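Local coordinates for protein glutamine synthetase (Helicobacter pylori, PDB 5ZLI) that is a type I beta glutamine synthetase, a dodecameric enzyme whose subunits join a beta-Grasp domain to a larger catalytic domain, at residues Phe18-Phe31 against Ile86-Cys99. Residues are numbered along the deposited sequence; the frame is centred on the assembly and turned at random.
Sequences FCKENEVEFVDFRF and IDPFSADVSVVVFC
Arg30 carries CG beside its own backbone N (chi1 -65°) and then runs extended to NE, a shape that lays the chain along Val96 and sets the guanidinium over that valine. Val96 answers with CG1 anti to the backbone N (chi1 178°), so that one methyl meets the arginine's CD and the other, CG2, lies 3.6 Å above the guanidinium plane, over its centre. The pair belongs to the parallel strands 26-31 and 94-99 of the beta-Grasp domain, a case of neighbouring strands giving each face of a sheet its own chemistry.

Backbone bonds alternate between the strands: Val95 N gives to Phe26 O, Asp28 N to Val95 O at 2.9 Å, Val97 N to Asp28 O, and Arg30 N to Val97 O at 2.8 Å. Where the pairing starts, Val93 O takes two donors, Glu25 N and Phe26 N.

The face with Val27, Phe29, Val95 and Val97 is apolar. The end of helix 9-20 and the loop after it cover its beginning: from the helix, the edge of the Phe18 ring meets Val95 CG2, with 3.7 Å from Phe18 CE2, and Cys19 SG touches the other methyl, Val95 CG1, which Val24 CG1 reaches from the loop. Farther on, Cys99 SG packs against Phe29 CB at 3.6 Å and lies obliquely to its ring.

The face with Phe26, Asp28, Val96 and Arg30 is mixed, its charges set among apolar side chains, and a neighbouring subunit packs on it, its Met200 against Asp28 and its Val193 against Arg30. Here Arg30 grips Asp28 side-on, NE and NH2 both reaching OD2 within the guanidinium plane, whereas Asp28 OD1 is hydrogen-bonded to His40 ND1. Asp87, whose OD2 is also hydrogen-bonded to Tyr250 OH, closes the salt-bridge network through a weak bond, Arg30 NH2 to Asp87 OD2, at 3.1 Å and 125°.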
loop_
_atom_site.group_PDB
_atom_site.type_symbol
_atom_site.label_atom_id
_atom_site.label_comp_id
_atom_site.label_asym_id
_atom_site.label_seq_id
_atom_site.Cartn_x
_atom_site.Cartn_y
_atom_site.Cartn_z
ATOM N N PHE B 18 29.503 2.668 -53.062
ATOM C CA PHE B 18 29.117 1.838 -51.926
ATOM C C PHE B 18 27.863 2.388 -51.251
ATOM O O PHE B 18 26.967 1.627 -50.861
ATOM C CB PHE B 18 30.316 1.779 -50.973
ATOM C CG PHE B 18 30.084 1.068 -49.660
ATOM C CD1 PHE B 18 30.173 -0.309 -49.565
ATOM C CD2 PHE B 18 29.880 1.788 -48.502
ATOM C CE1 PHE B 18 30.004 -0.951 -48.342
ATOM C CE2 PHE B 18 29.712 1.150 -47.283
ATOM C CZ PHE B 18 29.773 -0.219 -47.207
ATOM N N CYS B 19 27.772 3.714 -51.130
ATOM C CA CYS B 19 26.602 4.349 -50.524
ATOM C C CYS B 19 25.348 4.256 -51.405
ATOM O O CYS B 19 24.256 3.954 -50.906
ATOM C CB CYS B 19 26.932 5.801 -50.176
ATOM S SG CYS B 19 28.162 5.976 -48.842
ATOM N N LYS B 20 25.456 4.566 -52.704
ATOM C CA LYS B 20 24.248 4.582 -53.530
ATOM C C LYS B 20 23.563 3.210 -53.566
ATOM O O LYS B 20 22.328 3.128 -53.498
ATOM C CB LYS B 20 24.562 5.075 -54.955
ATOM C CG LYS B 20 25.085 6.515 -55.095
ATOM C CD LYS B 20 25.305 6.872 -56.580
ATOM C CE LYS B 20 25.488 8.383 -56.838
ATOM N NZ LYS B 20 26.725 8.944 -56.240
ATOM N N GLU B 21 24.343 2.118 -53.659
ATOM C CA GLU B 21 23.786 0.764 -53.791
ATOM C C GLU B 21 23.513 0.083 -52.463
ATOM O O GLU B 21 23.080 -1.072 -52.451
ATOM C CB GLU B 21 24.692 -0.151 -54.618
ATOM C CG GLU B 21 24.896 0.327 -56.032
ATOM C CD GLU B 21 26.178 -0.213 -56.648
ATOM O OE1 GLU B 21 26.666 -1.285 -56.208
ATOM O OE2 GLU B 21 26.743 0.491 -57.513
ATOM N N ASN B 22 23.795 0.743 -51.353
ATOM C CA ASN B 22 23.339 0.279 -50.056
ATOM C C ASN B 22 22.334 1.247 -49.453
ATOM O O ASN B 22 21.904 1.054 -48.306
ATOM C CB ASN B 22 24.540 0.096 -49.151
ATOM C CG ASN B 22 25.428 -1.002 -49.640
ATOM O OD1 ASN B 22 25.409 -2.118 -49.116
ATOM N ND2 ASN B 22 26.193 -0.710 -50.691
ATOM N N GLU B 23 21.932 2.260 -50.229
ATOM C CA GLU B 23 20.871 3.186 -49.875
ATOM C C GLU B 23 21.155 3.845 -48.522
ATOM O O GLU B 23 20.408 3.720 -47.545
ATOM C CB GLU B 23 19.504 2.494 -49.952
ATOM C CG GLU B 23 19.209 1.984 -51.377
ATOM C CD GLU B 23 18.611 0.590 -51.433
ATOM O OE1 GLU B 23 18.098 0.092 -50.399
ATOM O OE2 GLU B 23 18.660 -0.007 -52.531
ATOM N N VAL B 24 22.276 4.565 -48.491
ATOM C CA VAL B 24 22.789 5.174 -47.268
ATOM C C VAL B 24 22.232 6.586 -47.185
ATOM O O VAL B 24 22.287 7.369 -48.144
ATOM C CB VAL B 24 24.329 5.189 -47.252
ATOM C CG1 VAL B 24 24.843 6.195 -46.247
ATOM C CG2 VAL B 24 24.843 3.881 -46.831
ATOM N N GLU B 25 21.702 6.917 -46.032
ATOM C CA GLU B 25 21.099 8.208 -45.879
ATOM C C GLU B 25 21.845 9.091 -44.922
ATOM O O GLU B 25 21.552 10.284 -44.882
ATOM C CB GLU B 25 19.651 8.050 -45.455
ATOM C CG GLU B 25 18.936 7.098 -46.367
ATOM C CD GLU B 25 17.457 7.376 -46.374
ATOM O OE1 GLU B 25 16.905 7.420 -45.255
ATOM O OE2 GLU B 25 16.861 7.580 -47.468
ATOM N N PHE B 26 22.778 8.541 -44.143
ATOM C CA PHE B 26 23.578 9.336 -43.225
ATOM C C PHE B 26 24.989 8.780 -43.205
ATOM O O PHE B 26 25.188 7.561 -43.239
ATOM C CB PHE B 26 22.953 9.351 -41.824
ATOM C CG PHE B 26 21.649 10.066 -41.794
ATOM C CD1 PHE B 26 20.466 9.390 -42.075
ATOM C CD2 PHE B 26 21.601 11.430 -41.593
ATOM C CE1 PHE B 26 19.252 10.069 -42.121
ATOM C CE2 PHE B 26 20.404 12.110 -41.627
ATOM C CZ PHE B 26 19.222 11.427 -41.887
ATOM N N VAL B 27 25.968 9.675 -43.130
ATOM C CA VAL B 27 27.359 9.277 -42.995
ATOM C C VAL B 27 27.813 9.714 -41.605
ATOM O O VAL B 27 27.765 10.907 -41.262
ATOM C CB VAL B 27 28.235 9.880 -44.110
ATOM C CG1 VAL B 27 29.680 9.428 -43.986
ATOM C CG2 VAL B 27 27.714 9.490 -45.470
ATOM N N ASP B 28 28.285 8.752 -40.823
ATOM C CA ASP B 28 28.580 8.923 -39.405
ATOM C C ASP B 28 30.104 9.003 -39.288
ATOM O O ASP B 28 30.799 7.988 -39.216
ATOM C CB ASP B 28 27.985 7.755 -38.589
ATOM C CG ASP B 28 27.705 8.123 -37.129
ATOM O OD1 ASP B 28 27.588 9.338 -36.832
ATOM O OD2 ASP B 28 27.571 7.196 -36.287
ATOM N N PHE B 29 30.630 10.224 -39.295
ATOM C CA PHE B 29 32.071 10.405 -39.205
ATOM C C PHE B 29 32.463 10.204 -37.760
ATOM O O PHE B 29 32.025 10.966 -36.895
ATOM C CB PHE B 29 32.484 11.794 -39.670
ATOM C CG PHE B 29 32.075 12.097 -41.060
ATOM C CD1 PHE B 29 32.564 11.342 -42.098
ATOM C CD2 PHE B 29 31.241 13.149 -41.344
ATOM C CE1 PHE B 29 32.200 11.599 -43.418
ATOM C CE2 PHE B 29 30.878 13.425 -42.658
ATOM C CZ PHE B 29 31.353 12.644 -43.700
ATOM N N ARG B 30 33.323 9.233 -37.495
ATOM C CA ARG B 30 33.682 8.939 -36.121
ATOM C C ARG B 30 35.165 9.164 -35.866
ATOM O O ARG B 30 36.010 8.950 -36.746
ATOM C CB ARG B 30 33.274 7.545 -35.765
ATOM C CG ARG B 30 31.799 7.433 -35.793
ATOM C CD ARG B 30 31.324 6.279 -34.976
ATOM N NE ARG B 30 29.888 6.182 -35.122
ATOM C CZ ARG B 30 29.191 5.137 -34.732
ATOM N NH1 ARG B 30 29.837 4.116 -34.191
ATOM N NH2 ARG B 30 27.869 5.112 -34.900
ATOM N N PHE B 31 35.461 9.643 -34.660
ATOM C CA PHE B 31 36.803 10.063 -34.302
ATOM C C PHE B 31 36.958 9.914 -32.802
ATOM O O PHE B 31 35.978 9.949 -32.061
ATOM C CB PHE B 31 37.101 11.506 -34.745
ATOM C CG PHE B 31 36.215 12.550 -34.109
ATOM C CD1 PHE B 31 34.951 12.814 -34.618
ATOM C CD2 PHE B 31 36.651 13.284 -33.007
ATOM C CE1 PHE B 31 34.131 13.797 -34.036
ATOM C CE2 PHE B 31 35.823 14.280 -32.409
ATOM C CZ PHE B 31 34.574 14.536 -32.925
ATOM N N ILE B 86 28.570 -0.195 -42.674
ATOM C CA ILE B 86 27.198 0.211 -42.397
ATOM C C ILE B 86 26.852 -0.096 -40.947
ATOM O O ILE B 86 26.968 -1.243 -40.494
ATOM C CB ILE B 86 26.226 -0.490 -43.352
ATOM C CG1 ILE B 86 26.399 0.062 -44.769
ATOM C CG2 ILE B 86 24.833 -0.383 -42.831
ATOM C CD1 ILE B 86 25.440 -0.537 -45.818
ATOM N N ASP B 87 26.385 0.916 -40.225
ATOM C CA ASP B 87 25.979 0.717 -38.840
ATOM C C ASP B 87 24.690 -0.094 -38.781
ATOM O O ASP B 87 23.651 0.369 -39.289
ATOM C CB ASP B 87 25.834 2.082 -38.178
ATOM C CG ASP B 87 25.739 2.000 -36.674
ATOM O OD1 ASP B 87 25.696 0.881 -36.144
ATOM O OD2 ASP B 87 25.805 3.063 -36.012
ATOM N N PRO B 88 24.695 -1.288 -38.167
ATOM C CA PRO B 88 23.467 -2.106 -38.147
ATOM C C PRO B 88 22.399 -1.547 -37.240
ATOM O O PRO B 88 21.209 -1.767 -37.502
ATOM C CB PRO B 88 23.953 -3.468 -37.647
ATOM C CG PRO B 88 25.117 -3.139 -36.804
ATOM C CD PRO B 88 25.800 -1.955 -37.461
ATOM N N PHE B 89 22.783 -0.777 -36.216
ATOM C CA PHE B 89 21.835 -0.398 -35.182
ATOM C C PHE B 89 20.933 0.733 -35.629
ATOM O O PHE B 89 19.721 0.661 -35.412
ATOM C CB PHE B 89 22.570 0.034 -33.917
ATOM C CG PHE B 89 23.543 -0.965 -33.419
ATOM C CD1 PHE B 89 23.096 -2.183 -32.928
ATOM C CD2 PHE B 89 24.903 -0.689 -33.412
ATOM C CE1 PHE B 89 23.992 -3.133 -32.451
ATOM C CE2 PHE B 89 25.811 -1.624 -32.944
ATOM C CZ PHE B 89 25.354 -2.855 -32.464
ATOM N N SER B 90 21.488 1.745 -36.300
ATOM C CA SER B 90 20.702 2.921 -36.654
ATOM C C SER B 90 19.469 2.527 -37.458
ATOM O O SER B 90 19.526 1.665 -38.341
ATOM C CB SER B 90 21.538 3.936 -37.436
ATOM O OG SER B 90 22.156 3.323 -38.543
ATOM N N ALA B 91 18.337 3.136 -37.095
ATOM C CA ALA B 91 17.068 2.845 -37.752
ATOM C C ALA B 91 17.136 3.139 -39.244
ATOM O O ALA B 91 16.753 2.302 -40.070
ATOM C CB ALA B 91 15.957 3.656 -37.087
ATOM N N ASP B 92 17.656 4.312 -39.608
ATOM C CA ASP B 92 17.866 4.693 -41.000
ATOM C C ASP B 92 19.327 4.426 -41.371
ATOM O O ASP B 92 20.232 4.631 -40.552
ATOM C CB ASP B 92 17.498 6.168 -41.228
ATOM C CG ASP B 92 16.030 6.501 -40.843
ATOM O OD1 ASP B 92 15.804 7.430 -40.026
ATOM O OD2 ASP B 92 15.093 5.854 -41.367
ATOM N N VAL B 93 19.550 3.958 -42.606
ATOM C CA VAL B 93 20.848 3.396 -42.981
ATOM C C VAL B 93 21.961 4.435 -42.869
ATOM O O VAL B 93 21.897 5.521 -43.459
ATOM C CB VAL B 93 20.774 2.780 -44.393
ATOM C CG1 VAL B 93 22.165 2.460 -44.928
ATOM C CG2 VAL B 93 19.947 1.498 -44.381
ATOM N N SER B 94 23.030 4.064 -42.164
ATOM C CA SER B 94 24.153 4.948 -41.908
ATOM C C SER B 94 25.428 4.175 -42.143
ATOM O O SER B 94 25.524 3.006 -41.758
ATOM C CB SER B 94 24.176 5.458 -40.455
ATOM O OG SER B 94 22.898 5.890 -40.010
ATOM N N VAL B 95 26.421 4.820 -42.739
ATOM C CA VAL B 95 27.730 4.204 -42.869
ATOM C C VAL B 95 28.688 4.965 -41.974
ATOM O O VAL B 95 28.758 6.196 -42.021
ATOM C CB VAL B 95 28.219 4.141 -44.326
ATOM C CG1 VAL B 95 28.201 5.507 -44.975
ATOM C CG2 VAL B 95 29.599 3.508 -44.370
ATOM N N VAL B 96 29.419 4.255 -41.208
ATOM C CA VAL B 96 30.371 4.876 -40.312
ATOM C C VAL B 96 31.704 4.932 -41.028
ATOM O O VAL B 96 32.077 4.005 -41.758
ATOM C CB VAL B 96 30.462 4.107 -38.981
ATOM C CG1 VAL B 96 31.490 4.736 -38.066
ATOM C CG2 VAL B 96 29.103 4.071 -38.290
ATOM N N VAL B 97 32.393 6.055 -40.879
ATOM C CA VAL B 97 33.687 6.255 -41.508
ATOM C C VAL B 97 34.605 6.908 -40.491
ATOM O O VAL B 97 34.173 7.776 -39.726
ATOM C CB VAL B 97 33.576 7.085 -42.795
ATOM C CG1 VAL B 97 32.641 8.220 -42.555
ATOM C CG2 VAL B 97 34.972 7.553 -43.260
ATOM N N PHE B 98 35.833 6.398 -40.404
ATOM C CA PHE B 98 36.825 6.913 -39.475
ATOM C C PHE B 98 37.361 8.274 -39.915
ATOM O O PHE B 98 37.250 8.671 -41.073
ATOM C CB PHE B 98 37.986 5.930 -39.312
ATOM C CG PHE B 98 37.645 4.687 -38.538
ATOM C CD1 PHE B 98 37.789 4.668 -37.146
ATOM C CD2 PHE B 98 37.215 3.525 -39.184
ATOM C CE1 PHE B 98 37.509 3.517 -36.413
ATOM C CE2 PHE B 98 36.919 2.360 -38.453
ATOM C CZ PHE B 98 37.070 2.365 -37.070
ATOM N N CYS B 99 37.909 9.008 -38.943
ATOM C CA CYS B 99 38.484 10.322 -39.191
ATOM C C CYS B 99 39.659 10.592 -38.256
ATOM O O CYS B 99 39.767 10.015 -37.172
ATOM C CB CYS B 99 37.423 11.418 -39.049
ATOM S SG CYS B 99 36.045 11.229 -40.215
#